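Local coordinates for flavin prenyltransferase PAD1, mitochondrial (Aspergillus niger, PDB 6QLG), which probably catalyses the metal-independent transfer of a dimethylallyl group to FMN, making the prenylated flavin cofactor used by the ferulic acid decarboxylase FDC1, at residues M54-V68 with I201-D215. Residues are numbered along the deposited sequence; the frame is centred on the assembly and turned at random. Where two conformers were deposited one is given.
Sequences MLGIKVLIALRRLNV and IDQSVGRMLDLFDLD. With DMA (dimethylallyl diphosphate), chain N.
Lys-58 NZ is gripped by two carboxylates of helix 197-210: it gives a 2.8 Å salt-bridged hydrogen bond to Asp-202 OD1, on the syn lone pair of that oxygen, and a second salt bridge to Glu-198. To get there the lysine chain, bent at chi3 and chi4, passes over Ile-201, with CD 3.6 Å from Ile-201 CG2. The same methyl meets Leu-55 CD2 at 3.7 Å, so one branch of the isoleucine is wedged between leucine and lysine.

The axes of segments 54-65 and 201-210 come within 9.8 Å and cross at -61°. Near the crossing, Val-205 is a knob in a hole made by Leu-55, Lys-58, Val-59 and Ala-62. With CG1 anti to the backbone N (chi1 167°), its two methyls divide the work: CG1 faces Val-59 CG2 at 4.0 Å, while CG2 rests on Lys-58 CB. Met-208, extended beyond CG, brings its sulfur to the same Val-59 methyl.

Further along, Leu-209 CD1 sits 3.8 Å from Ala-62 CB and also touches Leu-63. Leu-63 CD2 meets CD1 of Leu-214 at 3.7 Å; Leu-214 N closes a Schellman motif on Leu-209 O, with Asp-213 as C-prime residue, the part Asn-67 plays in the other segment.

On the far side of helix 197-210 from this packing, Arg-207 sends a nearly straight 2.8 Å bond from NE to O3B of dimethylallyl diphosphate, and NH2 reaches bridging O3A; Gln-203 adds a weak bond to O3B. Glu-152 of a neighbouring subunit pairs with the same NH2. Helix 197-210 packs on a helix flanking the parallel sheet of the Rossmann-like flavoprotein fold and presents its other side to the diphosphate pocket between UbiX/PAD1 subunits.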
loop_
_atom_site.group_PDB
_atom_site.type_symbol
_atom_site.label_atom_id
_atom_site.label_comp_id
_atom_site.label_asym_id
_atom_site.label_seq_id
_atom_site.Cartn_x
_atom_site.Cartn_y
_atom_site.Cartn_z
ATOM N N MET B 54 34.286 -7.678 17.911
ATOM C CA MET B 54 35.276 -6.626 18.128
ATOM C C MET B 54 34.698 -5.239 17.874
ATOM O O MET B 54 35.178 -4.256 18.451
ATOM C CB MET B 54 36.500 -6.861 17.241
ATOM C CG MET B 54 37.706 -5.994 17.595
ATOM S SD MET B 54 38.262 -6.155 19.309
ATOM C CE MET B 54 38.443 -7.922 19.430
ATOM N N LEU B 55 33.675 -5.136 17.021
ATOM C CA LEU B 55 33.022 -3.846 16.812
ATOM C C LEU B 55 32.412 -3.324 18.107
ATOM O O LEU B 55 32.560 -2.141 18.441
ATOM C CB LEU B 55 31.952 -3.962 15.725
ATOM C CG LEU B 55 32.407 -4.355 14.317
ATOM C CD1 LEU B 55 31.207 -4.537 13.399
ATOM C CD2 LEU B 55 33.364 -3.320 13.751
ATOM N N GLY B 56 31.727 -4.191 18.855
ATOM C CA GLY B 56 31.139 -3.759 20.113
ATOM C C GLY B 56 32.180 -3.489 21.183
ATOM O O GLY B 56 32.038 -2.556 21.980
ATOM N N ILE B 57 33.239 -4.301 21.219
ATOM C CA ILE B 57 34.310 -4.080 22.188
ATOM C C ILE B 57 34.959 -2.721 21.961
ATOM O O ILE B 57 35.204 -1.965 22.911
ATOM C CB ILE B 57 35.340 -5.224 22.116
ATOM C CG1 ILE B 57 34.743 -6.518 22.676
ATOM C CG2 ILE B 57 36.608 -4.855 22.873
ATOM C CD1 ILE B 57 35.469 -7.769 22.227
ATOM N N LYS B 58 35.230 -2.378 20.701
ATOM C CA LYS B 58 35.880 -1.102 20.416
ATOM C C LYS B 58 34.941 0.076 20.638
ATOM O O LYS B 58 35.405 1.187 20.922
ATOM C CB LYS B 58 36.425 -1.099 18.990
ATOM C CG LYS B 58 37.586 -2.060 18.791
ATOM C CD LYS B 58 38.538 -1.564 17.721
ATOM C CE LYS B 58 39.975 -1.915 18.060
ATOM N NZ LYS B 58 40.848 -0.710 18.030
ATOM N N VAL B 59 33.628 -0.136 20.518
ATOM C CA VAL B 59 32.686 0.928 20.851
ATOM C C VAL B 59 32.738 1.232 22.344
ATOM O O VAL B 59 32.748 2.399 22.755
ATOM C CB VAL B 59 31.264 0.552 20.393
ATOM C CG1 VAL B 59 30.229 1.396 21.120
ATOM C CG2 VAL B 59 31.125 0.730 18.883
ATOM N N LEU B 60 32.783 0.190 23.179
ATOM C CA LEU B 60 32.867 0.395 24.622
ATOM C C LEU B 60 34.145 1.137 25.000
ATOM O O LEU B 60 34.127 2.022 25.862
ATOM C CB LEU B 60 32.793 -0.948 25.349
ATOM C CG LEU B 60 31.428 -1.632 25.428
ATOM C CD1 LEU B 60 31.579 -3.068 25.907
ATOM C CD2 LEU B 60 30.493 -0.858 26.341
ATOM N N ILE B 61 35.263 0.789 24.362
ATOM C CA ILE B 61 36.529 1.456 24.652
ATOM C C ILE B 61 36.478 2.913 24.213
ATOM O O ILE B 61 36.937 3.810 24.932
ATOM C CB ILE B 61 37.692 0.700 23.979
ATOM C CG1 ILE B 61 37.863 -0.685 24.608
ATOM C CG2 ILE B 61 38.986 1.499 24.072
ATOM C CD1 ILE B 61 38.760 -1.608 23.811
ATOM N N ALA B 62 35.909 3.177 23.033
ATOM C CA ALA B 62 35.856 4.542 22.521
ATOM C C ALA B 62 34.941 5.421 23.364
ATOM O O ALA B 62 35.243 6.598 23.595
ATOM C CB ALA B 62 35.402 4.537 21.061
ATOM N N LEU B 63 33.816 4.872 23.829
ATOM C CA LEU B 63 32.896 5.664 24.640
ATOM C C LEU B 63 33.481 5.953 26.017
ATOM O O LEU B 63 33.266 7.037 26.573
ATOM C CB LEU B 63 31.552 4.946 24.771
ATOM C CG LEU B 63 30.657 4.903 23.530
ATOM C CD1 LEU B 63 29.453 4.009 23.785
ATOM C CD2 LEU B 63 30.216 6.302 23.132
ATOM N N ARG B 64 34.207 4.990 26.591
ATOM C CA ARG B 64 34.905 5.244 27.848
ATOM C C ARG B 64 35.902 6.385 27.689
ATOM O O ARG B 64 35.991 7.274 28.544
ATOM C CB ARG B 64 35.608 3.970 28.321
ATOM C CG ARG B 64 36.645 4.189 29.414
ATOM C CD ARG B 64 36.731 2.983 30.333
ATOM N NE ARG B 64 35.494 2.796 31.085
ATOM C CZ ARG B 64 35.245 1.752 31.869
ATOM N NH1 ARG B 64 34.089 1.670 32.514
ATOM N NH2 ARG B 64 36.149 0.790 32.008
ATOM N N ARG B 65 36.650 6.380 26.583
ATOM C CA ARG B 65 37.582 7.465 26.291
ATOM C C ARG B 65 36.877 8.814 26.226
ATOM O O ARG B 65 37.476 9.843 26.558
ATOM C CB ARG B 65 38.299 7.178 24.971
ATOM C CG ARG B 65 39.718 7.704 24.875
ATOM C CD ARG B 65 40.557 6.807 23.971
ATOM N NE ARG B 65 40.908 5.550 24.626
ATOM C CZ ARG B 65 41.486 4.519 24.015
ATOM N NH1 ARG B 65 41.774 4.585 22.723
ATOM N NH2 ARG B 65 41.771 3.417 24.699
ATOM N N LEU B 66 35.611 8.831 25.811
ATOM C CA LEU B 66 34.846 10.060 25.650
ATOM C C LEU B 66 34.039 10.430 26.890
ATOM O O LEU B 66 33.176 11.310 26.807
ATOM C CB LEU B 66 33.913 9.942 24.441
ATOM C CG LEU B 66 34.596 9.973 23.073
ATOM C CD1 LEU B 66 33.757 9.253 22.029
ATOM C CD2 LEU B 66 34.875 11.406 22.649
ATOM N N ASN B 67 34.297 9.776 28.026
ATOM C CA ASN B 67 33.606 10.064 29.285
ATOM C C ASN B 67 32.095 9.873 29.160
ATOM O O ASN B 67 31.303 10.640 29.712
ATOM C CB ASN B 67 33.934 11.471 29.792
ATOM C CG ASN B 67 33.732 11.611 31.288
ATOM O OD1 ASN B 67 33.999 10.683 32.052
ATOM N ND2 ASN B 67 33.249 12.772 31.713
ATOM N N VAL B 68 31.688 8.838 28.432
ATOM C CA VAL B 68 30.286 8.459 28.313
ATOM C C VAL B 68 30.018 7.305 29.268
ATOM O O VAL B 68 30.771 6.323 29.292
ATOM C CB VAL B 68 29.931 8.073 26.866
ATOM C CG1 VAL B 68 28.589 7.358 26.816
ATOM C CG2 VAL B 68 29.915 9.309 25.978
ATOM N N ILE B 201 38.247 -1.002 11.341
ATOM C CA ILE B 201 37.305 -1.061 12.455
ATOM C C ILE B 201 37.234 0.285 13.167
ATOM O O ILE B 201 36.146 0.760 13.520
ATOM C CB ILE B 201 37.692 -2.190 13.429
ATOM C CG1 ILE B 201 37.579 -3.555 12.749
ATOM C CG2 ILE B 201 36.805 -2.153 14.664
ATOM C CD1 ILE B 201 37.866 -4.718 13.677
ATOM N N ASP B 202 38.389 0.921 13.385
ATOM C CA ASP B 202 38.416 2.206 14.079
ATOM C C ASP B 202 37.615 3.261 13.329
ATOM O O ASP B 202 36.926 4.084 13.943
ATOM C CB ASP B 202 39.861 2.673 14.268
ATOM C CG ASP B 202 40.613 1.859 15.307
ATOM O OD1 ASP B 202 39.962 1.241 16.176
ATOM O OD2 ASP B 202 41.861 1.837 15.252
ATOM N N GLN B 203 37.697 3.259 11.998
ATOM C CA GLN B 203 36.919 4.210 11.211
ATOM C C GLN B 203 35.425 3.927 11.327
ATOM O O GLN B 203 34.625 4.855 11.491
ATOM C CB GLN B 203 37.370 4.175 9.750
ATOM C CG GLN B 203 36.848 5.328 8.905
ATOM C CD GLN B 203 35.538 4.999 8.207
ATOM O OE1 GLN B 203 35.036 3.878 8.300
ATOM N NE2 GLN B 203 34.985 5.976 7.496
ATOM N N SER B 204 35.031 2.652 11.251
ATOM C CA SER B 204 33.620 2.303 11.393
ATOM C C SER B 204 33.085 2.715 12.758
ATOM O O SER B 204 31.982 3.264 12.860
ATOM C CB SER B 204 33.421 0.801 11.179
ATOM O OG SER B 204 33.771 0.417 9.862
ATOM N N VAL B 205 33.856 2.459 13.818
ATOM C CA VAL B 205 33.424 2.831 15.163
ATOM C C VAL B 205 33.277 4.343 15.274
ATOM O O VAL B 205 32.330 4.848 15.892
ATOM C CB VAL B 205 34.406 2.272 16.210
ATOM C CG1 VAL B 205 34.161 2.907 17.572
ATOM C CG2 VAL B 205 34.282 0.756 16.291
ATOM N N GLY B 206 34.203 5.091 14.671
ATOM C CA GLY B 206 34.097 6.541 14.700
ATOM C C GLY B 206 32.885 7.052 13.946
ATOM O O GLY B 206 32.252 8.028 14.358
ATOM N N ARG B 207 32.543 6.403 12.830
ATOM C CA ARG B 207 31.373 6.823 12.068
ATOM C C ARG B 207 30.079 6.447 12.778
ATOM O O ARG B 207 29.084 7.172 12.672
ATOM C CB ARG B 207 31.416 6.217 10.665
ATOM C CG ARG B 207 32.607 6.676 9.835
ATOM C CD ARG B 207 32.446 8.117 9.364
ATOM N NE ARG B 207 31.516 8.213 8.241
ATOM C CZ ARG B 207 30.265 8.650 8.341
ATOM N NH1 ARG B 207 29.787 9.042 9.514
ATOM N NH2 ARG B 207 29.489 8.696 7.265
ATOM N N MET B 208 30.071 5.321 13.499
ATOM C CA MET B 208 28.921 4.975 14.330
ATOM C C MET B 208 28.645 6.061 15.358
ATOM O O MET B 208 27.507 6.520 15.511
ATOM C CB MET B 208 29.162 3.645 15.046
ATOM C CG MET B 208 29.183 2.417 14.172
ATOM S SD MET B 208 29.746 0.999 15.137
ATOM C CE MET B 208 30.362 -0.057 13.827
ATOM N N LEU B 209 29.684 6.479 16.085
ATOM C CA LEU B 209 29.500 7.420 17.181
ATOM C C LEU B 209 29.229 8.836 16.690
ATOM O O LEU B 209 28.769 9.670 17.479
ATOM C CB LEU B 209 30.723 7.392 18.098
ATOM C CG LEU B 209 31.025 6.018 18.706
ATOM C CD1 LEU B 209 32.151 6.101 19.725
ATOM C CD2 LEU B 209 29.776 5.409 19.335
ATOM N N ASP B 210 29.500 9.125 15.412
ATOM C CA ASP B 210 29.057 10.387 14.828
ATOM C C ASP B 210 27.549 10.553 14.945
ATOM O O ASP B 210 27.056 11.676 15.100
ATOM C CB ASP B 210 29.469 10.469 13.356
ATOM C CG ASP B 210 30.931 10.825 13.173
ATOM O OD1 ASP B 210 31.545 11.346 14.126
ATOM O OD2 ASP B 210 31.462 10.590 12.067
ATOM N N LEU B 211 26.801 9.451 14.870
ATOM C CA LEU B 211 25.348 9.510 14.957
ATOM C C LEU B 211 24.856 9.897 16.344
ATOM O O LEU B 211 23.681 10.249 16.490
ATOM C CB LEU B 211 24.753 8.166 14.537
ATOM C CG LEU B 211 24.996 7.838 13.061
ATOM C CD1 LEU B 211 24.842 6.350 12.793
ATOM C CD2 LEU B 211 24.060 8.651 12.179
ATOM N N PHE B 212 25.717 9.838 17.360
ATOM C CA PHE B 212 25.415 10.366 18.683
ATOM C C PHE B 212 26.102 11.703 18.931
ATOM O O PHE B 212 26.214 12.129 20.086
ATOM C CB PHE B 212 25.817 9.361 19.763
ATOM C CG PHE B 212 25.134 8.030 19.640
ATOM C CD1 PHE B 212 23.884 7.822 20.201
ATOM C CD2 PHE B 212 25.741 6.985 18.961
ATOM C CE1 PHE B 212 23.253 6.597 20.088
ATOM C CE2 PHE B 212 25.114 5.758 18.842
ATOM C CZ PHE B 212 23.868 5.563 19.407
ATOM N N ASP B 213 26.567 12.359 17.866
ATOM C CA ASP B 213 27.304 13.619 17.951
ATOM C C ASP B 213 28.520 13.479 18.864
ATOM O O ASP B 213 28.743 14.272 19.782
ATOM C CB ASP B 213 26.388 14.757 18.404
ATOM C CG ASP B 213 25.178 14.918 17.504
ATOM O OD1 ASP B 213 25.357 14.963 16.267
ATOM O OD2 ASP B 213 24.049 14.998 18.030
ATOM N N LEU B 214 29.316 12.445 18.596
ATOM C CA LEU B 214 30.541 12.165 19.329
ATOM C C LEU B 214 31.687 12.026 18.337
ATOM O O LEU B 214 31.543 11.378 17.296
ATOM C CB LEU B 214 30.416 10.888 20.169
ATOM C CG LEU B 214 29.487 10.961 21.382
ATOM C CD1 LEU B 214 29.149 9.563 21.874
ATOM C CD2 LEU B 214 30.114 11.792 22.495
ATOM N N ASP B 215 32.822 12.635 18.668
ATOM C CA ASP B 215 33.997 12.666 17.799
ATOM C C ASP B 215 35.129 11.929 18.507
ATOM O O ASP B 215 35.740 12.465 19.436
ATOM C CB ASP B 215 34.384 14.107 17.468
ATOM C CG ASP B 215 35.522 14.197 16.464
ATOM O OD1 ASP B 215 35.980 13.148 15.964
ATOM O OD2 ASP B 215 35.958 15.331 16.172
HETATM C C1 DMA N . 32.622 8.341 1.661
HETATM O O1 DMA N . 31.983 8.841 2.803
HETATM C C2 DMA N . 32.557 9.374 0.539
HETATM C C3 DMA N . 33.665 9.832 -0.007
HETATM C C4 DMA N . 33.585 10.868 -1.123
HETATM C C5 DMA N . 35.027 9.336 0.473
HETATM P PA DMA N . 30.479 8.272 3.172
HETATM O O1A DMA N . 29.985 7.394 2.043
HETATM O O2A DMA N . 29.530 9.428 3.372
HETATM O O3A DMA N . 30.540 7.392 4.562
HETATM P PB DMA N . 31.879 6.571 5.055
HETATM O O1B DMA N . 32.627 6.064 3.848
HETATM O O2B DMA N . 31.467 5.391 5.903
HETATM O O3B DMA N . 32.761 7.501 5.853
#